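Local coordinates for 450aa long hypothetical fmu protein (Pyrococcus horikoshii, PDB 2YXL), which probably methylates a cytosine of RNA at carbon 5 using S-adenosyl-L-methionine, at residues E20-G25 / M55-I60; L49-T54 / R183-S188; E211-E216 / I221-G226. One frame throughout, in Å; residues are numbered along the deposited sequence.

Interaction 1 of 3, residues E20-G25 / M55-I60; sequences EAIRLG and MIFYDI
The ring of Phe-57 overlaps Ala-21 and the end of Ile-22 at the place where helix 12-24 passes helix 47-75. Its CD2-CE2 side does the touching: the methyl CB of Ala-21 sits 3.8 Å from CD2 and just as close to CE2, so it bridges that bond. Next to it the backbone oxygen of Ala-21 comes to the rim of the ring, near its plane, with O 3.6 Å from CE2. That oxygen already accepts the helical bond from Gly-25 N, so the ring edge is at most an added, weakly polar neighbour. Phe-57 reaches this far because its CG stands anti to the backbone N (chi1 -180°), which carries the ring out across the gap between the helices.

Ile-22 answers from the other helix. The two side chains run past one another, each from its own helix, and Ile-22 CD1 arrives 3.7 Å from Phe-57 CD2, oblique to the ring. The same methyl reaches on to Ile-60, lying 3.8 Å from its CG2, while Ile-60 CD1 folds alongside Ile-22 CG1. CD1 of Ile-22 is thus lodged between the aromatic ring and the branched side chain one helical turn further on.

Locally the two axes stay 10.6 Å apart and cross at -38°, and the side chains span that separation. Around them, Ala-21 also packs on Ala-38 of helix 32-41, Phe-57 touches Ser-31, and Ile-60 meets Asp-95 of helix 84-99, which places the contact inside the all-helical N-terminal region. All four touching residues are buried and their side chains wholly hydrocarbon, so cohesion here comes from van der Waals packing and exclusion of water, the carbonyl at the ring edge perhaps adding a little electrostatic attraction.

Interaction 2 of 3, residues L49-T54 / R183-S188; sequences LNRVLT and RHEWIS
Glu-185 splits its carboxylate between two cations: OE2 makes a salt bridge to Lys-225, its stronger partner, and OE1 turns to Arg-51 on helix 47-75. The second bridge is weak. Arg-51 NE lies 3.3 Å from Glu-185 OE1, and the N-H...O angle of 131° is well bent. The oxygen approaches the edge of the guanidinium in its plane, on the NE side, yet the two flat groups stand 88° apart, so the paired, two-bond grip of a coplanar arginine and carboxylate is not formed.

One turn along the helix from Asn-50, the hydroxyl of Thr-54 donates to Asn-50 O. The carbonyl also accepts the helical bond from Thr-54 N, and the two donors come from opposite faces of its plane.

The bend that permits the weak bridge lies in the middle of the arginine chain, at chi3 (-68°). It curls the chain round OE1 of Glu-185, so that Arg-51 CG, at 3.3 Å, and CD both lie against that oxygen. From the other segment, the CB of Glu-185 is directed toward the helix and the chain runs extended beyond CG; the two side chains meet roughly perpendicular. The footprint is small, 74 Å² in all, and lies at the surface.

Elsewhere on the helix, Leu-53 packs on Ala-17 and Ile-18 of helix 12-24 and Phe-39 of helix 32-41. Within the second segment, Glu-185 just precedes strand 186-191, which runs beside strand 221-225. A helix of the N-terminal region thereby meets the loop that leads into an inner strand of the ferredoxin-like sheet, where Asn-50 also rests on Pro-227.

Interaction 3 of 3, residues E211-E216 / I221-G226; sequences EVVRSE and ILKIKG
The carbonyl oxygen of Lys-223 is gripped twice by the opposite strand: Val-213 N donates to O at 2.8 Å, nearly straight at 170°, and the CA of Val-212 adds a C-H...O contact. These are neighbouring arms of a beta hairpin, strands 212-214 and 221-225, with 212-214 at the outer margin of a four-stranded antiparallel sheet in the ferredoxin-like region. Val-213 and Lys-223 form the hydrogen-bonded pair, since Lys-223 N returns a bond to Val-213 O. Further bonds follow at either end, from Lys-225 N to Glu-211 O and from Ser-215 N to Ile-221 O.

The non-hydrogen-bonded pairs, Val-212 with Ile-224 and Arg-214 with Leu-222, share the face covered by helix 198-207. Arg-214 lays its CG against Leu-222 CD2, while its NE bonds to Pro-219 O in the turn. On the opposite face, Val-213 CG1 lies over Lys-223 CB and also meets Trp-186. The aliphatic parts of Glu-211 and Lys-225 lie along each other, but their charged ends do not pair; Lys-225 NZ goes to Glu-185. Beneath the helix, Val-212 CG1, trans to its backbone N (chi1 -166°), is set 4.0 Å from Ile-224 CG2.

From the N terminus, interaction 1 closes first, bringing helix 12-24 against helix 47-75 across a mostly helical loop. Interaction 2 starts on that same long helix before interaction 1 has closed, and reaches 129 residues ahead to 183-188, so the two cross along the chain. They also touch in space, where Arg-183 packs near Met-55 and Asp-59. Interaction 3 follows in series as a short hairpin. It is joined to interaction 2 by probable backbone bonds, Glu-185 O with Gly-226 N and Ile-187 N with Ile-224 O. Together they lead from the N-terminal helices, through helix 47-75, to the ferredoxin-like sheet.

Interaction 1 of 3, residues E20-G25 / M55-I60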
# COMPACT_ATOMS: atom_id res chain seq x y z
N GLU A 20 -6.02 8.04 -17.64
CA GLU A 20 -6.85 6.92 -17.22
C GLU A 20 -6.33 6.27 -15.93
O GLU A 20 -7.12 5.85 -15.08
CB GLU A 20 -7.03 5.89 -18.35
CG GLU A 20 -7.86 4.66 -17.96
CD GLU A 20 -8.94 4.30 -18.98
OE1 GLU A 20 -9.92 3.64 -18.57
OE2 GLU A 20 -8.83 4.66 -20.17
N ALA A 21 -5.01 6.20 -15.78
CA ALA A 21 -4.41 5.62 -14.58
C ALA A 21 -4.68 6.48 -13.35
O ALA A 21 -4.98 5.96 -12.27
CB ALA A 21 -2.90 5.42 -14.76
N ILE A 22 -4.58 7.80 -13.52
CA ILE A 22 -4.84 8.75 -12.45
C ILE A 22 -6.33 8.78 -12.10
O ILE A 22 -6.70 8.84 -10.92
CB ILE A 22 -4.30 10.17 -12.81
CG1 ILE A 22 -2.76 10.16 -12.90
CG2 ILE A 22 -4.77 11.22 -11.81
CD1 ILE A 22 -2.03 9.71 -11.63
N ARG A 23 -7.18 8.70 -13.13
CA ARG A 23 -8.62 8.63 -12.92
C ARG A 23 -9.02 7.35 -12.20
O ARG A 23 -9.76 7.40 -11.21
CB ARG A 23 -9.39 8.76 -14.25
CG ARG A 23 -10.91 8.88 -14.11
CD ARG A 23 -11.58 7.51 -13.94
NE ARG A 23 -12.98 7.63 -13.55
CZ ARG A 23 -13.41 7.79 -12.30
NH1 ARG A 23 -12.55 7.87 -11.29
NH2 ARG A 23 -14.71 7.89 -12.06
N LEU A 24 -8.53 6.21 -12.69
CA LEU A 24 -8.88 4.92 -12.09
C LEU A 24 -8.25 4.73 -10.72
O LEU A 24 -8.78 4.00 -9.88
CB LEU A 24 -8.52 3.76 -13.02
CG LEU A 24 -9.31 3.57 -14.32
CD1 LEU A 24 -8.74 2.39 -15.08
CD2 LEU A 24 -10.80 3.38 -14.08
N GLY A 25 -7.12 5.39 -10.49
CA GLY A 25 -6.41 5.34 -9.21
C GLY A 25 -7.22 5.91 -8.06
O GLY A 25 -6.92 5.66 -6.89
N MET A 55 6.82 6.76 -13.51
CA MET A 55 7.46 7.84 -12.76
C MET A 55 6.50 9.03 -12.57
O MET A 55 6.38 9.56 -11.47
CB MET A 55 8.76 8.26 -13.45
CG MET A 55 9.53 9.40 -12.77
SD MET A 55 8.90 11.04 -13.22
CE MET A 55 9.48 11.20 -14.92
N ILE A 56 5.83 9.42 -13.65
CA ILE A 56 4.85 10.52 -13.61
C ILE A 56 3.67 10.16 -12.70
O ILE A 56 3.22 10.98 -11.89
CB ILE A 56 4.38 10.93 -15.03
CG1 ILE A 56 5.54 11.54 -15.83
CG2 ILE A 56 3.19 11.91 -14.96
CD1 ILE A 56 5.24 11.81 -17.29
N PHE A 57 3.18 8.93 -12.84
CA PHE A 57 2.10 8.40 -12.02
C PHE A 57 2.36 8.61 -10.53
O PHE A 57 1.54 9.21 -9.83
CB PHE A 57 1.88 6.91 -12.33
CG PHE A 57 0.77 6.27 -11.53
CD1 PHE A 57 1.05 5.57 -10.36
CD2 PHE A 57 -0.55 6.35 -11.97
CE1 PHE A 57 0.03 4.97 -9.62
CE2 PHE A 57 -1.58 5.76 -11.24
CZ PHE A 57 -1.29 5.06 -10.06
N TYR A 58 3.51 8.14 -10.05
CA TYR A 58 3.87 8.29 -8.64
C TYR A 58 4.21 9.72 -8.23
O TYR A 58 4.04 10.08 -7.07
CB TYR A 58 5.01 7.33 -8.25
CG TYR A 58 4.58 5.88 -8.18
CD1 TYR A 58 5.15 4.93 -9.02
CD2 TYR A 58 3.59 5.47 -7.28
CE1 TYR A 58 4.76 3.59 -8.96
CE2 TYR A 58 3.19 4.14 -7.21
CZ TYR A 58 3.78 3.21 -8.05
OH TYR A 58 3.40 1.89 -7.99
N ASP A 59 4.69 10.52 -9.17
CA ASP A 59 4.94 11.93 -8.92
C ASP A 59 3.63 12.67 -8.64
O ASP A 59 3.57 13.51 -7.74
CB ASP A 59 5.68 12.57 -10.10
CG ASP A 59 6.34 13.88 -9.74
OD1 ASP A 59 7.15 13.91 -8.79
OD2 ASP A 59 6.08 14.89 -10.42
N ILE A 60 2.59 12.33 -9.40
CA ILE A 60 1.26 12.91 -9.20
C ILE A 60 0.66 12.45 -7.86
O ILE A 60 0.16 13.27 -7.08
CB ILE A 60 0.29 12.59 -10.37
CG1 ILE A 60 0.78 13.23 -11.68
CG2 ILE A 60 -1.13 13.06 -10.05
CD1 ILE A 60 0.15 12.67 -12.94

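Interaction 2 of 3, residues L49-T54 / R183-S188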
# COMPACT_ATOMS: atom_id res chain seq x y z
N LEU A 49 8.61 3.90 -22.19
CA LEU A 49 7.37 4.62 -21.94
C LEU A 49 6.74 4.18 -20.62
O LEU A 49 6.28 5.01 -19.84
CB LEU A 49 6.38 4.43 -23.10
CG LEU A 49 5.08 5.25 -23.05
CD1 LEU A 49 5.37 6.74 -23.10
CD2 LEU A 49 4.15 4.85 -24.18
N ASN A 50 6.75 2.87 -20.38
CA ASN A 50 6.24 2.30 -19.13
C ASN A 50 6.92 2.93 -17.92
O ASN A 50 6.26 3.26 -16.94
CB ASN A 50 6.44 0.78 -19.12
CG ASN A 50 5.51 0.07 -18.15
OD1 ASN A 50 5.60 0.25 -16.93
ND2 ASN A 50 4.61 -0.76 -18.69
N ARG A 51 8.24 3.10 -18.01
CA ARG A 51 9.05 3.71 -16.95
C ARG A 51 8.69 5.18 -16.74
O ARG A 51 8.38 5.60 -15.62
CB ARG A 51 10.54 3.55 -17.27
CG ARG A 51 11.48 3.99 -16.16
CD ARG A 51 12.93 3.67 -16.50
NE ARG A 51 13.21 2.23 -16.51
CZ ARG A 51 13.50 1.53 -17.60
NH1 ARG A 51 13.57 2.11 -18.79
NH2 ARG A 51 13.73 0.22 -17.50
N VAL A 52 8.72 5.96 -17.83
CA VAL A 52 8.41 7.39 -17.80
C VAL A 52 7.01 7.68 -17.24
O VAL A 52 6.84 8.54 -16.37
CB VAL A 52 8.60 8.03 -19.20
CG1 VAL A 52 7.90 9.37 -19.32
CG2 VAL A 52 10.08 8.18 -19.52
N LEU A 53 6.01 6.94 -17.72
CA LEU A 53 4.64 7.12 -17.28
C LEU A 53 4.41 6.67 -15.84
O LEU A 53 3.61 7.26 -15.12
CB LEU A 53 3.66 6.42 -18.23
CG LEU A 53 3.57 6.90 -19.68
CD1 LEU A 53 2.44 6.16 -20.39
CD2 LEU A 53 3.37 8.41 -19.80
N THR A 54 5.13 5.62 -15.43
CA THR A 54 5.10 5.13 -14.05
C THR A 54 5.70 6.17 -13.10
O THR A 54 5.14 6.44 -12.03
CB THR A 54 5.85 3.78 -13.91
OG1 THR A 54 5.16 2.78 -14.67
CG2 THR A 54 5.92 3.32 -12.45
N ARG A 183 12.51 7.74 -5.48
CA ARG A 183 12.11 7.02 -6.69
C ARG A 183 13.36 6.63 -7.51
O ARG A 183 14.02 7.53 -8.05
CB ARG A 183 11.17 7.90 -7.54
CG ARG A 183 11.64 9.36 -7.70
CD ARG A 183 11.00 10.05 -8.91
NE ARG A 183 11.53 11.40 -9.12
CZ ARG A 183 10.95 12.32 -9.89
NH1 ARG A 183 11.51 13.52 -10.02
NH2 ARG A 183 9.82 12.06 -10.52
N HIS A 184 13.74 5.35 -7.62
CA HIS A 184 13.14 4.15 -6.98
C HIS A 184 12.01 3.47 -7.77
O HIS A 184 10.95 4.05 -8.00
CB HIS A 184 12.79 4.38 -5.50
CG HIS A 184 11.70 3.49 -4.99
ND1 HIS A 184 10.42 3.94 -4.77
CD2 HIS A 184 11.70 2.17 -4.69
CE1 HIS A 184 9.68 2.94 -4.33
NE2 HIS A 184 10.43 1.86 -4.27
N GLU A 185 12.26 2.21 -8.16
CA GLU A 185 11.32 1.40 -8.95
C GLU A 185 11.26 -0.06 -8.47
O GLU A 185 11.14 -0.98 -9.28
CB GLU A 185 11.73 1.41 -10.44
CG GLU A 185 12.09 2.78 -11.03
CD GLU A 185 12.80 2.67 -12.37
OE1 GLU A 185 12.14 2.37 -13.39
OE2 GLU A 185 14.03 2.91 -12.42
N TRP A 186 11.33 -0.28 -7.15
CA TRP A 186 11.45 -1.64 -6.60
C TRP A 186 10.13 -2.24 -6.09
O TRP A 186 9.32 -1.55 -5.47
CB TRP A 186 12.52 -1.69 -5.51
CG TRP A 186 13.90 -1.39 -6.02
CD1 TRP A 186 14.47 -0.15 -6.15
CD2 TRP A 186 14.87 -2.33 -6.50
NE1 TRP A 186 15.74 -0.27 -6.67
CE2 TRP A 186 16.01 -1.60 -6.89
CE3 TRP A 186 14.89 -3.73 -6.62
CZ2 TRP A 186 17.17 -2.21 -7.41
CZ3 TRP A 186 16.04 -4.34 -7.13
CH2 TRP A 186 17.16 -3.58 -7.52
N ILE A 187 9.95 -3.53 -6.36
CA ILE A 187 8.76 -4.27 -5.95
C ILE A 187 9.20 -5.43 -5.07
O ILE A 187 10.14 -6.16 -5.41
CB ILE A 187 7.97 -4.80 -7.17
CG1 ILE A 187 7.54 -3.64 -8.09
CG2 ILE A 187 6.74 -5.60 -6.72
CD1 ILE A 187 7.40 -4.02 -9.56
N SER A 188 8.51 -5.60 -3.95
CA SER A 188 8.82 -6.65 -2.99
C SER A 188 7.88 -7.84 -3.17
O SER A 188 6.66 -7.68 -3.20
CB SER A 188 8.74 -6.10 -1.57
OG SER A 188 9.16 -7.07 -0.63

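Interaction 3 of 3, residues E211-E216 / I221-G226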
# COMPACT_ATOMS: atom_id res chain seq x y z
N GLU A 211 16.22 -7.27 -12.51
CA GLU A 211 17.23 -7.10 -11.47
C GLU A 211 16.63 -7.52 -10.12
O GLU A 211 15.58 -7.02 -9.71
CB GLU A 211 17.68 -5.64 -11.43
CG GLU A 211 18.91 -5.36 -10.59
CD GLU A 211 19.43 -3.93 -10.78
OE1 GLU A 211 20.35 -3.54 -10.03
OE2 GLU A 211 18.93 -3.21 -11.67
N VAL A 212 17.30 -8.45 -9.45
CA VAL A 212 16.79 -9.06 -8.22
C VAL A 212 17.77 -8.90 -7.05
O VAL A 212 18.97 -9.15 -7.19
CB VAL A 212 16.50 -10.58 -8.41
CG1 VAL A 212 15.67 -11.12 -7.25
CG2 VAL A 212 15.79 -10.83 -9.74
N VAL A 213 17.25 -8.48 -5.90
CA VAL A 213 18.03 -8.42 -4.66
C VAL A 213 17.30 -9.15 -3.52
O VAL A 213 16.17 -8.82 -3.17
CB VAL A 213 18.44 -6.97 -4.26
CG1 VAL A 213 17.26 -6.02 -4.32
CG2 VAL A 213 19.10 -6.94 -2.88
N ARG A 214 17.98 -10.15 -2.97
CA ARG A 214 17.43 -10.99 -1.92
C ARG A 214 17.50 -10.28 -0.57
O ARG A 214 18.51 -9.65 -0.24
CB ARG A 214 18.22 -12.31 -1.88
CG ARG A 214 17.53 -13.41 -1.13
CD ARG A 214 18.22 -14.74 -1.31
NE ARG A 214 17.50 -15.78 -0.59
CZ ARG A 214 17.89 -17.04 -0.45
NH1 ARG A 214 17.13 -17.88 0.24
NH2 ARG A 214 19.04 -17.46 -0.98
N SER A 215 16.42 -10.38 0.20
CA SER A 215 16.35 -9.79 1.54
C SER A 215 17.27 -10.51 2.52
O SER A 215 17.32 -11.74 2.53
CB SER A 215 14.92 -9.81 2.07
OG SER A 215 14.89 -9.65 3.49
N GLU A 216 17.98 -9.74 3.33
CA GLU A 216 18.88 -10.28 4.34
C GLU A 216 18.15 -10.66 5.62
O GLU A 216 18.67 -11.43 6.43
CB GLU A 216 19.99 -9.28 4.65
CG GLU A 216 20.91 -9.00 3.48
CD GLU A 216 22.13 -8.18 3.87
OE1 GLU A 216 22.89 -7.78 2.96
OE2 GLU A 216 22.35 -7.96 5.08
N ILE A 221 12.02 -13.30 0.78
CA ILE A 221 11.62 -12.02 0.21
C ILE A 221 12.64 -11.54 -0.83
O ILE A 221 13.85 -11.54 -0.58
CB ILE A 221 11.40 -10.94 1.31
CG1 ILE A 221 10.13 -11.24 2.13
CG2 ILE A 221 11.35 -9.52 0.72
CD1 ILE A 221 8.81 -10.99 1.39
N LEU A 222 12.14 -11.15 -2.00
CA LEU A 222 12.98 -10.62 -3.06
C LEU A 222 12.51 -9.24 -3.46
O LEU A 222 11.31 -8.99 -3.60
CB LEU A 222 12.96 -11.54 -4.29
CG LEU A 222 13.23 -13.03 -4.13
CD1 LEU A 222 12.90 -13.75 -5.43
CD2 LEU A 222 14.67 -13.31 -3.71
N LYS A 223 13.47 -8.33 -3.64
CA LYS A 223 13.17 -7.04 -4.25
C LYS A 223 13.54 -7.11 -5.72
O LYS A 223 14.66 -7.46 -6.08
CB LYS A 223 13.89 -5.91 -3.52
CG LYS A 223 13.38 -5.71 -2.08
CD LYS A 223 14.19 -4.66 -1.31
CE LYS A 223 13.54 -4.34 0.05
NZ LYS A 223 13.67 -5.45 1.06
N ILE A 224 12.56 -6.81 -6.58
CA ILE A 224 12.78 -6.81 -8.02
C ILE A 224 12.56 -5.41 -8.59
O ILE A 224 11.65 -4.70 -8.17
CB ILE A 224 11.91 -7.87 -8.76
CG1 ILE A 224 10.41 -7.57 -8.64
CG2 ILE A 224 12.23 -9.28 -8.26
CD1 ILE A 224 9.52 -8.35 -9.60
N LYS A 225 13.41 -5.03 -9.54
CA LYS A 225 13.34 -3.70 -10.14
C LYS A 225 12.30 -3.70 -11.27
O LYS A 225 12.46 -4.41 -12.27
CB LYS A 225 14.71 -3.27 -10.67
CG LYS A 225 14.86 -1.77 -10.89
CD LYS A 225 16.30 -1.41 -11.23
CE LYS A 225 16.62 0.06 -10.95
NZ LYS A 225 16.04 0.98 -11.96
N GLY A 226 11.25 -2.92 -11.09
CA GLY A 226 10.18 -2.79 -12.08
C GLY A 226 10.66 -2.18 -13.39
O GLY A 226 11.80 -1.73 -13.49